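Local coordinates for putative acyl-CoA thioester hydrolase YbhC (Escherichia coli K-12, PDB 3GRH), which is a putative thioesterase of the outer membrane that belongs to the pectinesterase family but neither binds pectin nor has pectinesterase activity, at residues Phe290-Arg296 with Ala323-Asn329; Thr120-Ala126 with Ala194-Asn200; Pro68-Pro72 with Leu203-Asn207; His52-Ser56 with Pro266-Val270. One frame throughout, in Å; residues are numbered along the deposited sequence.

Contact 1: residues Phe290-Arg296 with Ala323-Asn329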
loop_
_atom_site.group_PDB
_atom_site.type_symbol
_atom_site.label_atom_id
_atom_site.label_comp_id
_atom_site.label_asym_id
_atom_site.label_seq_id
_atom_site.Cartn_x
_atom_site.Cartn_y
_atom_site.Cartn_z
ATOM N N PHE A 290 -1.466 3.824 7.721
ATOM C CA PHE A 290 -0.150 3.245 8.036
ATOM C C PHE A 290 0.191 3.744 9.394
ATOM O O PHE A 290 0.326 4.941 9.572
ATOM C CB PHE A 290 0.887 3.780 7.055
ATOM C CG PHE A 290 0.653 3.382 5.650
ATOM C CD1 PHE A 290 1.173 2.175 5.211
ATOM C CD2 PHE A 290 -0.022 4.194 4.760
ATOM C CE1 PHE A 290 1.012 1.769 3.925
ATOM C CE2 PHE A 290 -0.188 3.751 3.449
ATOM C CZ PHE A 290 0.315 2.512 3.070
ATOM N N ASP A 291 0.362 2.865 10.366
ATOM C CA ASP A 291 0.725 3.251 11.738
ATOM C C ASP A 291 2.042 2.553 12.098
ATOM O O ASP A 291 2.195 1.335 11.876
ATOM C CB ASP A 291 -0.374 2.955 12.699
ATOM C CG ASP A 291 -0.194 3.635 14.074
ATOM O OD1 ASP A 291 -1.125 3.491 14.903
ATOM O OD2 ASP A 291 0.826 4.317 14.360
ATOM N N ASN A 292 3.006 3.292 12.646
ATOM C CA ASN A 292 4.276 2.728 12.981
ATOM C C ASN A 292 4.922 1.878 11.913
ATOM O O ASN A 292 5.439 0.776 12.179
ATOM C CB ASN A 292 4.117 1.979 14.255
ATOM C CG ASN A 292 3.801 2.924 15.391
ATOM O OD1 ASN A 292 4.686 3.673 15.821
ATOM N ND2 ASN A 292 2.559 2.924 15.884
ATOM N N THR A 293 4.891 2.423 10.716
ATOM C CA THR A 293 5.475 1.803 9.554
ATOM C C THR A 293 6.704 2.579 9.177
ATOM O O THR A 293 6.759 3.803 9.259
ATOM C CB THR A 293 4.424 1.663 8.448
ATOM O OG1 THR A 293 3.485 0.686 8.914
ATOM C CG2 THR A 293 5.051 1.187 7.149
ATOM N N GLU A 294 7.735 1.876 8.740
ATOM C CA GLU A 294 8.926 2.507 8.188
ATOM C C GLU A 294 8.901 2.440 6.699
ATOM O O GLU A 294 8.638 1.394 6.080
ATOM C CB GLU A 294 10.183 1.790 8.680
ATOM C CG GLU A 294 11.458 2.405 8.124
ATOM C CD GLU A 294 12.773 1.832 8.651
ATOM O OE1 GLU A 294 12.829 0.990 9.587
ATOM O OE2 GLU A 294 13.804 2.235 8.078
ATOM N N PHE A 295 9.112 3.583 6.076
ATOM C CA PHE A 295 9.210 3.693 4.641
ATOM C C PHE A 295 10.651 4.030 4.271
ATOM O O PHE A 295 11.229 4.974 4.811
ATOM C CB PHE A 295 8.288 4.787 4.149
ATOM C CG PHE A 295 6.852 4.583 4.469
ATOM C CD1 PHE A 295 6.048 4.002 3.595
ATOM C CD2 PHE A 295 6.328 5.066 5.628
ATOM C CE1 PHE A 295 4.685 3.871 3.911
ATOM C CE2 PHE A 295 5.018 4.852 5.971
ATOM C CZ PHE A 295 4.202 4.228 5.063
ATOM N N ARG A 296 11.253 3.210 3.416
ATOM C CA ARG A 296 12.668 3.404 3.008
ATOM C C ARG A 296 12.731 3.573 1.519
ATOM O O ARG A 296 12.244 2.718 0.732
ATOM C CB ARG A 296 13.535 2.224 3.417
ATOM C CG ARG A 296 14.971 2.269 2.892
ATOM C CD ARG A 296 15.881 2.980 3.864
ATOM N NE ARG A 296 15.856 2.309 5.179
ATOM C CZ ARG A 296 16.608 2.620 6.233
ATOM N NH1 ARG A 296 17.532 3.594 6.190
ATOM N NH2 ARG A 296 16.442 1.929 7.350
ATOM N N ALA A 323 -0.498 8.429 7.009
ATOM C CA ALA A 323 0.680 7.843 7.656
ATOM C C ALA A 323 0.784 8.543 8.991
ATOM O O ALA A 323 0.862 9.778 9.044
ATOM C CB ALA A 323 1.884 8.128 6.801
ATOM N N VAL A 324 0.733 7.768 10.060
ATOM C CA VAL A 324 0.757 8.270 11.461
ATOM C C VAL A 324 1.822 7.576 12.235
ATOM O O VAL A 324 2.007 6.375 12.119
ATOM C CB VAL A 324 -0.688 8.187 12.077
ATOM C CG1 VAL A 324 -1.195 6.807 12.056
ATOM C CG2 VAL A 324 -0.699 8.748 13.465
ATOM N N ASN A 325 2.633 8.295 12.972
ATOM C CA ASN A 325 3.582 7.747 13.889
ATOM C C ASN A 325 4.556 6.793 13.118
ATOM O O ASN A 325 4.946 5.697 13.609
ATOM C CB ASN A 325 2.855 6.978 14.995
ATOM C CG ASN A 325 1.919 7.841 15.848
ATOM O OD1 ASN A 325 0.960 7.352 16.425
ATOM N ND2 ASN A 325 2.212 9.081 15.933
ATOM N N SER A 326 4.934 7.235 11.930
ATOM C CA SER A 326 5.717 6.441 10.995
ATOM C C SER A 326 7.109 7.140 10.812
ATOM O O SER A 326 7.404 8.125 11.463
ATOM C CB SER A 326 4.910 6.251 9.736
ATOM O OG SER A 326 3.861 5.284 9.984
ATOM N N ARG A 327 7.999 6.451 10.099
ATOM C CA ARG A 327 9.414 6.810 9.944
ATOM C C ARG A 327 9.703 6.771 8.452
ATOM O O ARG A 327 9.321 5.864 7.769
ATOM C CB ARG A 327 10.335 5.871 10.718
ATOM C CG ARG A 327 10.162 6.008 12.148
ATOM C CD ARG A 327 11.104 5.030 12.853
ATOM N NE ARG A 327 10.625 3.655 12.754
ATOM C CZ ARG A 327 11.397 2.569 12.654
ATOM N NH1 ARG A 327 12.710 2.666 12.608
ATOM N NH2 ARG A 327 10.841 1.365 12.629
ATOM N N PHE A 328 10.335 7.805 7.946
ATOM C CA PHE A 328 10.654 7.929 6.539
ATOM C C PHE A 328 12.164 8.166 6.368
ATOM O O PHE A 328 12.717 9.056 6.970
ATOM C CB PHE A 328 9.923 9.137 5.929
ATOM C CG PHE A 328 8.431 8.998 5.922
ATOM C CD1 PHE A 328 7.772 8.480 4.855
ATOM C CD2 PHE A 328 7.697 9.283 7.026
ATOM C CE1 PHE A 328 6.398 8.274 4.849
ATOM C CE2 PHE A 328 6.326 9.085 6.992
ATOM C CZ PHE A 328 5.674 8.614 5.947
ATOM N N ASN A 329 12.826 7.307 5.635
ATOM C CA ASN A 329 14.281 7.363 5.443
ATOM C C ASN A 329 14.639 7.286 3.980
ATOM O O ASN A 329 14.142 6.446 3.269
ATOM C CB ASN A 329 14.893 6.213 6.213
ATOM C CG ASN A 329 14.762 6.365 7.730
ATOM O OD1 ASN A 329 15.141 7.413 8.251
ATOM N ND2 ASN A 329 14.256 5.341 8.437
#

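Contact 2: residues Thr120-Ala126 with Ala194-Asn200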
loop_
_atom_site.group_PDB
_atom_site.type_symbol
_atom_site.label_atom_id
_atom_site.label_comp_id
_atom_site.label_asym_id
_atom_site.label_seq_id
_atom_site.Cartn_x
_atom_site.Cartn_y
_atom_site.Cartn_z
ATOM N N THR A 120 3.547 -16.496 -7.599
ATOM C CA THR A 120 2.458 -15.652 -7.234
ATOM C C THR A 120 1.586 -16.268 -6.158
ATOM O O THR A 120 1.482 -17.499 -6.046
ATOM C CB THR A 120 1.602 -15.340 -8.467
ATOM O OG1 THR A 120 1.223 -16.562 -9.092
ATOM C CG2 THR A 120 2.295 -14.396 -9.458
ATOM N N VAL A 121 0.838 -15.404 -5.441
ATOM C CA VAL A 121 -0.202 -15.882 -4.496
ATOM C C VAL A 121 -1.365 -14.960 -4.822
ATOM O O VAL A 121 -1.298 -13.743 -4.628
ATOM C CB VAL A 121 0.205 -15.682 -3.067
ATOM C CG1 VAL A 121 -0.934 -16.058 -2.130
ATOM C CG2 VAL A 121 1.452 -16.482 -2.716
ATOM N N TYR A 122 -2.439 -15.543 -5.301
ATOM C CA TYR A 122 -3.678 -14.811 -5.607
ATOM C C TYR A 122 -4.732 -15.287 -4.620
ATOM O O TYR A 122 -5.009 -16.495 -4.487
ATOM C CB TYR A 122 -4.132 -15.144 -6.984
ATOM C CG TYR A 122 -3.376 -14.535 -8.148
ATOM C CD1 TYR A 122 -2.257 -13.708 -7.960
ATOM C CD2 TYR A 122 -3.722 -14.882 -9.417
ATOM C CE1 TYR A 122 -1.550 -13.211 -9.017
ATOM C CE2 TYR A 122 -3.003 -14.399 -10.458
ATOM C CZ TYR A 122 -1.977 -13.547 -10.253
ATOM O OH TYR A 122 -1.269 -13.026 -11.363
ATOM N N VAL A 123 -5.290 -14.331 -3.871
ATOM C CA VAL A 123 -6.290 -14.670 -2.827
ATOM C C VAL A 123 -7.597 -14.083 -3.309
ATOM O O VAL A 123 -7.755 -12.883 -3.356
ATOM C CB VAL A 123 -5.955 -14.097 -1.448
ATOM C CG1 VAL A 123 -6.884 -14.682 -0.369
ATOM C CG2 VAL A 123 -4.512 -14.480 -1.045
ATOM N N PRO A 124 -8.543 -14.911 -3.683
ATOM C CA PRO A 124 -9.784 -14.391 -4.268
ATOM C C PRO A 124 -10.764 -13.877 -3.272
ATOM O O PRO A 124 -10.644 -14.070 -2.060
ATOM C CB PRO A 124 -10.324 -15.630 -5.013
ATOM C CG PRO A 124 -9.844 -16.716 -4.226
ATOM C CD PRO A 124 -8.486 -16.381 -3.823
ATOM N N ALA A 125 -11.693 -13.094 -3.795
ATOM C CA ALA A 125 -12.864 -12.726 -3.009
ATOM C C ALA A 125 -13.569 -14.019 -2.573
ATOM O O ALA A 125 -13.664 -15.000 -3.320
ATOM C CB ALA A 125 -13.771 -11.820 -3.827
ATOM N N ALA A 126 -14.011 -14.017 -1.312
ATOM C CA ALA A 126 -14.606 -15.193 -0.705
ATOM C C ALA A 126 -15.456 -14.693 0.428
ATOM O O ALA A 126 -15.214 -13.635 0.928
ATOM C CB ALA A 126 -13.521 -16.066 -0.151
ATOM N N ALA A 194 1.634 -7.836 -9.943
ATOM C CA ALA A 194 1.746 -8.171 -8.523
ATOM C C ALA A 194 2.167 -9.572 -8.235
ATOM O O ALA A 194 1.569 -10.498 -8.812
ATOM C CB ALA A 194 0.397 -7.819 -7.735
ATOM N N VAL A 195 3.047 -9.755 -7.260
ATOM C CA VAL A 195 3.421 -11.106 -6.784
ATOM C C VAL A 195 2.289 -11.658 -5.933
ATOM O O VAL A 195 1.911 -12.802 -6.049
ATOM C CB VAL A 195 4.760 -11.068 -5.989
ATOM C CG1 VAL A 195 5.054 -12.457 -5.399
ATOM C CG2 VAL A 195 5.896 -10.544 -6.897
ATOM N N PHE A 196 1.808 -10.849 -4.994
ATOM C CA PHE A 196 0.753 -11.212 -4.065
ATOM C C PHE A 196 -0.390 -10.281 -4.385
ATOM O O PHE A 196 -0.257 -9.075 -4.266
ATOM C CB PHE A 196 1.237 -11.018 -2.610
ATOM C CG PHE A 196 0.426 -11.660 -1.605
ATOM C CD1 PHE A 196 0.895 -12.775 -0.892
ATOM C CD2 PHE A 196 -0.820 -11.248 -1.356
ATOM C CE1 PHE A 196 0.129 -13.366 0.044
ATOM C CE2 PHE A 196 -1.652 -11.924 -0.400
ATOM C CZ PHE A 196 -1.125 -12.976 0.276
ATOM N N TRP A 197 -1.516 -10.850 -4.801
ATOM C CA TRP A 197 -2.713 -10.061 -5.149
ATOM C C TRP A 197 -3.891 -10.655 -4.463
ATOM O O TRP A 197 -4.209 -11.803 -4.614
ATOM C CB TRP A 197 -2.926 -10.128 -6.630
ATOM C CG TRP A 197 -4.145 -9.502 -7.188
ATOM C CD1 TRP A 197 -4.979 -8.619 -6.576
ATOM C CD2 TRP A 197 -4.662 -9.660 -8.529
ATOM N NE1 TRP A 197 -5.994 -8.275 -7.425
ATOM C CE2 TRP A 197 -5.848 -8.941 -8.599
ATOM C CE3 TRP A 197 -4.307 -10.471 -9.609
ATOM C CZ2 TRP A 197 -6.628 -8.904 -9.740
ATOM C CZ3 TRP A 197 -5.034 -10.376 -10.746
ATOM C CH2 TRP A 197 -6.184 -9.639 -10.809
ATOM N N SER A 198 -4.480 -9.838 -3.616
ATOM C CA SER A 198 -5.693 -10.233 -2.882
ATOM C C SER A 198 -6.885 -9.400 -3.215
ATOM O O SER A 198 -6.762 -8.203 -3.297
ATOM C CB SER A 198 -5.438 -10.117 -1.422
ATOM O OG SER A 198 -6.584 -10.452 -0.638
ATOM N N GLN A 199 -8.028 -10.085 -3.413
ATOM C CA GLN A 199 -9.316 -9.424 -3.400
ATOM C C GLN A 199 -10.136 -9.841 -2.199
ATOM O O GLN A 199 -11.348 -9.575 -2.117
ATOM C CB GLN A 199 -10.090 -9.752 -4.649
ATOM C CG GLN A 199 -9.339 -9.362 -5.890
ATOM C CD GLN A 199 -10.276 -9.031 -6.954
ATOM O OE1 GLN A 199 -11.260 -9.760 -7.183
ATOM N NE2 GLN A 199 -10.092 -7.852 -7.541
ATOM N N ASN A 200 -9.554 -10.554 -1.260
ATOM C CA ASN A 200 -10.291 -11.095 -0.099
ATOM C C ASN A 200 -10.571 -9.973 0.917
ATOM O O ASN A 200 -9.665 -9.323 1.463
ATOM C CB ASN A 200 -9.357 -12.153 0.532
ATOM C CG ASN A 200 -9.953 -12.932 1.630
ATOM O OD1 ASN A 200 -9.511 -12.848 2.812
ATOM N ND2 ASN A 200 -11.004 -13.659 1.319
HETATM O O HOH W 1 0.065 -10.855 -10.870
#

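Contact 3: residues Pro68-Pro72 with Leu203-Asn207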
loop_
_atom_site.group_PDB
_atom_site.type_symbol
_atom_site.label_atom_id
_atom_site.label_comp_id
_atom_site.label_asym_id
_atom_site.label_seq_id
_atom_site.Cartn_x
_atom_site.Cartn_y
_atom_site.Cartn_z
ATOM N N PRO A 68 -6.704 -6.464 16.792
ATOM C CA PRO A 68 -5.494 -7.067 16.240
ATOM C C PRO A 68 -5.593 -8.512 15.809
ATOM O O PRO A 68 -6.421 -9.308 16.252
ATOM C CB PRO A 68 -4.503 -7.015 17.384
ATOM C CG PRO A 68 -5.116 -6.278 18.416
ATOM C CD PRO A 68 -6.523 -5.948 18.142
ATOM N N ILE A 69 -4.730 -8.870 14.881
ATOM C CA ILE A 69 -4.672 -10.222 14.428
ATOM C C ILE A 69 -4.389 -11.156 15.563
ATOM O O ILE A 69 -3.522 -10.858 16.369
ATOM C CB ILE A 69 -3.579 -10.304 13.287
ATOM C CG1 ILE A 69 -3.989 -9.454 12.099
ATOM C CG2 ILE A 69 -3.368 -11.774 12.866
ATOM C CD1 ILE A 69 -2.822 -9.205 11.019
ATOM N N THR A 70 -5.126 -12.260 15.660
ATOM C CA THR A 70 -5.005 -13.210 16.759
ATOM C C THR A 70 -4.734 -14.557 16.193
ATOM O O THR A 70 -5.480 -14.983 15.337
ATOM C CB THR A 70 -6.339 -13.397 17.502
ATOM O OG1 THR A 70 -6.841 -12.131 17.917
ATOM C CG2 THR A 70 -6.160 -14.324 18.718
ATOM N N LEU A 71 -3.665 -15.198 16.597
ATOM C CA LEU A 71 -3.386 -16.491 15.987
ATOM C C LEU A 71 -3.985 -17.619 16.794
ATOM O O LEU A 71 -4.037 -17.553 18.012
ATOM C CB LEU A 71 -1.893 -16.660 15.899
ATOM C CG LEU A 71 -1.200 -15.624 14.999
ATOM C CD1 LEU A 71 0.264 -16.117 14.924
ATOM C CD2 LEU A 71 -1.840 -15.361 13.584
ATOM N N PRO A 72 -4.417 -18.672 16.101
ATOM C CA PRO A 72 -5.130 -19.785 16.690
ATOM C C PRO A 72 -4.138 -20.702 17.317
ATOM O O PRO A 72 -2.954 -20.662 16.983
ATOM C CB PRO A 72 -5.744 -20.439 15.438
ATOM C CG PRO A 72 -4.681 -20.279 14.422
ATOM C CD PRO A 72 -4.203 -18.864 14.654
ATOM N N LEU A 203 -8.697 -10.036 4.587
ATOM C CA LEU A 203 -7.310 -10.591 4.551
ATOM C C LEU A 203 -6.525 -10.046 5.706
ATOM O O LEU A 203 -6.564 -8.856 5.985
ATOM C CB LEU A 203 -6.650 -10.165 3.271
ATOM C CG LEU A 203 -5.255 -10.762 3.055
ATOM C CD1 LEU A 203 -5.369 -12.185 2.499
ATOM C CD2 LEU A 203 -4.494 -9.797 2.075
ATOM N N GLN A 204 -5.770 -10.932 6.367
ATOM C CA GLN A 204 -4.827 -10.559 7.382
ATOM C C GLN A 204 -3.496 -11.152 7.024
ATOM O O GLN A 204 -3.432 -12.317 6.700
ATOM C CB GLN A 204 -5.291 -11.133 8.692
ATOM C CG GLN A 204 -6.522 -10.450 9.204
ATOM C CD GLN A 204 -7.022 -11.016 10.522
ATOM O OE1 GLN A 204 -6.647 -12.093 11.010
ATOM N NE2 GLN A 204 -7.953 -10.278 11.122
ATOM N N LEU A 205 -2.443 -10.352 7.025
ATOM C CA LEU A 205 -1.043 -10.799 6.755
ATOM C C LEU A 205 -0.175 -10.409 7.934
ATOM O O LEU A 205 -0.308 -9.339 8.448
ATOM C CB LEU A 205 -0.473 -10.135 5.526
ATOM C CG LEU A 205 -1.187 -10.367 4.236
ATOM C CD1 LEU A 205 -0.502 -9.636 3.091
ATOM C CD2 LEU A 205 -1.299 -11.862 3.847
ATOM N N GLN A 206 0.629 -11.336 8.404
ATOM C CA GLN A 206 1.496 -11.066 9.538
ATOM C C GLN A 206 2.823 -11.820 9.419
ATOM O O GLN A 206 2.814 -13.013 9.126
ATOM C CB GLN A 206 0.788 -11.417 10.815
ATOM C CG GLN A 206 1.599 -11.078 12.072
ATOM C CD GLN A 206 0.789 -11.127 13.321
ATOM O OE1 GLN A 206 0.729 -12.212 14.007
ATOM N NE2 GLN A 206 0.161 -10.020 13.672
ATOM N N ASN A 207 3.938 -11.178 9.777
ATOM C CA ASN A 207 5.191 -11.850 10.018
ATOM C C ASN A 207 5.736 -12.582 8.815
ATOM O O ASN A 207 6.181 -13.718 8.858
ATOM C CB ASN A 207 5.166 -12.765 11.246
ATOM C CG ASN A 207 6.557 -13.139 11.700
ATOM O OD1 ASN A 207 7.484 -12.268 11.708
ATOM N ND2 ASN A 207 6.700 -14.347 12.222
HETATM O O HOH W 2 -1.096 -9.263 15.921
HETATM O O HOH W 3 -0.704 -12.353 16.561
HETATM O O HOH W 4 -7.156 -12.819 13.551
#

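Contact 4: residues His52-Ser56 with Pro266-Val270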
loop_
_atom_site.group_PDB
_atom_site.type_symbol
_atom_site.label_atom_id
_atom_site.label_comp_id
_atom_site.label_asym_id
_atom_site.label_seq_id
_atom_site.Cartn_x
_atom_site.Cartn_y
_atom_site.Cartn_z
ATOM N N HIS A 52 -11.820 8.519 10.932
ATOM C CA HIS A 52 -12.396 9.137 9.759
ATOM C C HIS A 52 -12.052 8.436 8.511
ATOM O O HIS A 52 -12.901 8.227 7.592
ATOM C CB HIS A 52 -11.962 10.643 9.723
ATOM C CG HIS A 52 -12.724 11.499 10.678
ATOM N ND1 HIS A 52 -12.365 11.615 12.003
ATOM C CD2 HIS A 52 -13.791 12.316 10.506
ATOM C CE1 HIS A 52 -13.203 12.425 12.621
ATOM N NE2 HIS A 52 -14.076 12.874 11.740
ATOM N N TYR A 53 -10.817 7.958 8.434
ATOM C CA TYR A 53 -10.421 7.171 7.221
ATOM C C TYR A 53 -11.152 5.877 7.104
ATOM O O TYR A 53 -11.370 5.366 6.009
ATOM C CB TYR A 53 -8.891 6.904 7.151
ATOM C CG TYR A 53 -8.052 8.035 6.650
ATOM C CD1 TYR A 53 -7.823 9.147 7.421
ATOM C CD2 TYR A 53 -7.480 8.006 5.399
ATOM C CE1 TYR A 53 -7.138 10.224 6.965
ATOM C CE2 TYR A 53 -6.755 9.057 4.961
ATOM C CZ TYR A 53 -6.580 10.194 5.737
ATOM O OH TYR A 53 -5.882 11.290 5.233
ATOM N N PHE A 54 -11.590 5.356 8.265
ATOM C CA PHE A 54 -12.226 4.048 8.325
ATOM C C PHE A 54 -13.735 4.122 8.493
ATOM O O PHE A 54 -14.383 3.128 8.742
ATOM C CB PHE A 54 -11.608 3.190 9.415
ATOM C CG PHE A 54 -10.217 2.709 9.128
ATOM C CD1 PHE A 54 -9.708 2.670 7.874
ATOM C CD2 PHE A 54 -9.490 2.175 10.153
ATOM C CE1 PHE A 54 -8.397 2.160 7.635
ATOM C CE2 PHE A 54 -8.251 1.699 9.930
ATOM C CZ PHE A 54 -7.731 1.693 8.639
ATOM N N ALA A 55 -14.308 5.297 8.291
ATOM C CA ALA A 55 -15.729 5.495 8.460
ATOM C C ALA A 55 -16.547 4.578 7.581
ATOM O O ALA A 55 -16.106 4.216 6.479
ATOM C CB ALA A 55 -16.041 6.912 8.146
ATOM N N SER A 56 -17.706 4.140 8.082
ATOM C CA SER A 56 -18.646 3.321 7.250
ATOM C C SER A 56 -19.385 4.197 6.230
ATOM O O SER A 56 -19.293 5.427 6.277
ATOM C CB SER A 56 -19.669 2.603 8.127
ATOM O OG SER A 56 -20.564 3.516 8.692
ATOM N N PRO A 266 -12.444 0.598 -0.289
ATOM C CA PRO A 266 -11.842 -0.389 0.608
ATOM C C PRO A 266 -10.938 0.222 1.609
ATOM O O PRO A 266 -10.255 1.171 1.290
ATOM C CB PRO A 266 -11.013 -1.250 -0.284
ATOM C CG PRO A 266 -10.807 -0.309 -1.499
ATOM C CD PRO A 266 -11.997 0.409 -1.660
ATOM N N ARG A 267 -10.993 -0.302 2.849
ATOM C CA ARG A 267 -10.185 0.182 3.949
ATOM C C ARG A 267 -9.121 -0.861 4.356
ATOM O O ARG A 267 -9.424 -2.039 4.516
ATOM C CB ARG A 267 -11.079 0.376 5.155
ATOM C CG ARG A 267 -12.115 1.425 4.905
ATOM C CD ARG A 267 -13.269 1.394 5.859
ATOM N NE ARG A 267 -14.096 0.214 5.724
ATOM C CZ ARG A 267 -15.200 -0.021 6.422
ATOM N NH1 ARG A 267 -15.614 0.842 7.311
ATOM N NH2 ARG A 267 -15.890 -1.140 6.205
ATOM N N THR A 268 -7.911 -0.360 4.504
ATOM C CA THR A 268 -6.741 -1.182 4.875
ATOM C C THR A 268 -6.005 -0.554 6.030
ATOM O O THR A 268 -5.758 0.651 6.017
ATOM C CB THR A 268 -5.802 -1.305 3.616
ATOM O OG1 THR A 268 -6.580 -1.799 2.499
ATOM C CG2 THR A 268 -4.649 -2.216 3.841
ATOM N N LEU A 269 -5.544 -1.374 6.969
ATOM C CA LEU A 269 -4.698 -0.920 8.075
ATOM C C LEU A 269 -3.362 -1.625 7.971
ATOM O O LEU A 269 -3.336 -2.871 8.016
ATOM C CB LEU A 269 -5.339 -1.269 9.436
ATOM C CG LEU A 269 -4.491 -0.900 10.645
ATOM C CD1 LEU A 269 -4.298 0.587 10.669
ATOM C CD2 LEU A 269 -5.165 -1.440 11.841
ATOM N N VAL A 270 -2.280 -0.874 7.877
ATOM C CA VAL A 270 -0.907 -1.447 7.818
ATOM C C VAL A 270 -0.189 -0.953 9.075
ATOM O O VAL A 270 -0.114 0.262 9.320
ATOM C CB VAL A 270 -0.155 -0.928 6.585
ATOM C CG1 VAL A 270 1.332 -1.477 6.533
ATOM C CG2 VAL A 270 -0.907 -1.247 5.304
#

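Contact 1: residues Phe290-Arg296 with Ala323-Asn329
Phe-290 to Arg-296 and Ala-323 to Asn-329 pair in parallel as matching corners on neighbouring coils of the right-handed parallel beta-helix. Val-324 N bonds to Phe-290 O at 2.9 Å. Past the corner, Arg-327 N goes to Thr-293 O, Phe-295 N to Arg-327 O and Asn-329 N to Phe-295 O. At the turn a side chain fills in. Ser-326 OG accepts from Thr-293 N at 3.1 Å and gives its own proton to Val-324 O. That oxygen also takes Asn-292 N, a longer bond of 3.3 Å. Outside the coil, Glu-294 reaches out extended, with CG anti to the backbone N (chi1 180°). Its OE2 takes Arg-296 NH2 at 2.8 Å and Asn-329 ND2 at 3.2 Å, the amide coming from above the carboxylate plane. OE1 faces Arg-327 NH1 by charge alone, well out of the guanidinium plane. A glutamine here would probably leave both arginines without their shared negative charge. Asn-329 OD1 is satisfied by Asn-360 on the next coil. Inside, the Phe-295 and Phe-328 rings lie nearly parallel but slid apart, with Phe-295 CD2 3.3 Å from Phe-328 CE1.

Contact 2: residues Thr120-Ala126 with Ala194-Asn200
Val-121 to Val-123 and Phe-196 to Ser-198 run side by side as parallel strands of the beta-helix. Four backbone bonds join them, from Val-121 N to Val-195 O through to Gln-199 N to Val-123 O. The tight part is Val-121, Val-123 and Phe-196. Phe-196 CG lies opposite its backbone N (chi1 -165°), bringing the ring to Val-121. Val-121 CG1 sits over the Phe-196 ring, 3.6 Å from Phe-196 CE1, in a CH-pi contact. Val-123 CG2 meets the same ring at CE2, 3.9 Å away. Cut back to alanine, this position is likely to leave a gap beside both valines. On the other face, Trp-197 turns its edge to the Tyr-122 ring in a T-shaped pair, planes 72° apart. Trp-197 CE3 lies over the ring centre. Helices 154-161 and 174-181 pack outside this pair. The loose end is at exposed Ala-125. There Asn-200 ND2 makes a weak bond to Pro-124 O and a hydrogen bond to Gly-128 O, while OD1 is held by Ile-130 N. Ser-198 OG accepts from Asn-200 N, forming an ST turn. At the far end a bridging water accepts from Tyr-122 OH and donates to Ala-194 O, 2.6 Å from each.

Contact 3: residues Pro68-Pro72 with Leu203-Asn207
Ile-69 lies between the side chains of Gln-204 and Gln-206, and the van der Waals contacts all start from it or from Leu-71. Ile-69 CG1 runs alongside the Gln-204 chain, 3.8 Å from Gln-204 CD. The two side chains run antiparallel, one passing the other. Ile-69 CD1 goes deepest and ends 3.6 Å from Leu-205 O, against the backbone of the strand. Ile-69 CG1 stands anti to the carbonyl carbon (chi1 -63°), and the nearly extended chi2 sends CD1 on to the strand. Ile-69 CB lies 3.8 Å from Gln-206 NE2. Leu-71 CG and CD1 both lie 4.0 Å from Gln-206 OE1.

Strand 204-206 belongs to a parallel sheet of the beta-helix, between strands 130-134 and 235-238. Residues 68-72 have no regular structure and cross its outer face before the chain enters strand 77-79. Ile-69 also touches Gln-236 and Asn-238, and Leu-71 touches Tyr-133, so the loop spans three coils.

The polar contacts pass through water, as no direct hydrogen bond joins the two segments. Two waters donate to Ile-69 O. One of them accepts from Gln-206 NE2 at 2.7 Å. The other donates to Gln-206 OE1 at 2.9 Å, so both ends of this amide are tied to one carbonyl. A third water accepts from Thr-70 N at 3.0 Å and donates to Gln-204 OE1 at 2.7 Å. Gln-204 OE1 also accepts from Thr-131 OG1 in the neighbouring strand.

Contact 4: residues His52-Ser56 with Pro266-Val270
Arg-267 meets Phe-54 just where helix 50-53 gives way to loop. Arg-267 opens the strand and carries most of the contact. Its CB packs 3.8 Å from Phe-54 CD1, and its CG lies near the same ring carbon. Beyond CG the chain bends at chi3 (-67°), which turns the guanidinium back over the loop. Arg-267 NH1 then bonds to Phe-54 O at 3.0 Å. The oxygen lies close to the guanidinium plane, but the donor stands above the carbonyl plane. The ring and the guanidinium are almost perpendicular, their planes 84° apart. NH2 points elsewhere, in a salt bridge with Asp-233.

Thr-268 takes part through its backbone. Thr-268 O lies at the edge of the Phe-54 ring, 3.4 Å from Phe-54 CZ. Leu-269 comes next, and its CB sits 3.9 Å from Phe-54 CZ. Leu-269 stands roughly perpendicular to the Phe-54 side chain. Val-289 on the neighbouring strand 287-291 also touches Phe-54, and Trp-64 also meets its ring. The N-terminal segment is thus laid against the outer face of the parallel beta-helix.

The Phe-54 ring packs on arginine methylenes, Leu-269 and a backbone carbonyl, and one charged bond is added. The same arginine holds Phe-54 O and pairs its charge with Asp-233. A positive group beside the C-terminal end of a helix is likely to be electrostatically favourable.

Overall arrangement
All four contacts belong to the same parallel beta-helix. Contacts 1 and 2 join strands of successive coils, on opposite sides of the chain's centre, with centres about 25 Å apart. Contacts 3 and 4 instead lay N-terminal segments on the outer face of one sheet, about 17 Å apart between centres. Contact 4 touches contact 1, where Asp-291 N lies 2.8 Å from Val-270 O, a probable hydrogen bond between adjacent strands. Contacts 2 and 3 meet inside the helix, Phe-196 CZ lying 3.7 Å from Leu-205 CD2. Contact 1 is nearest the predicted nucleophile Asp-280; the side chains of Phe-295 and Asp-280 are about 11 Å apart. The other three lie away from that site.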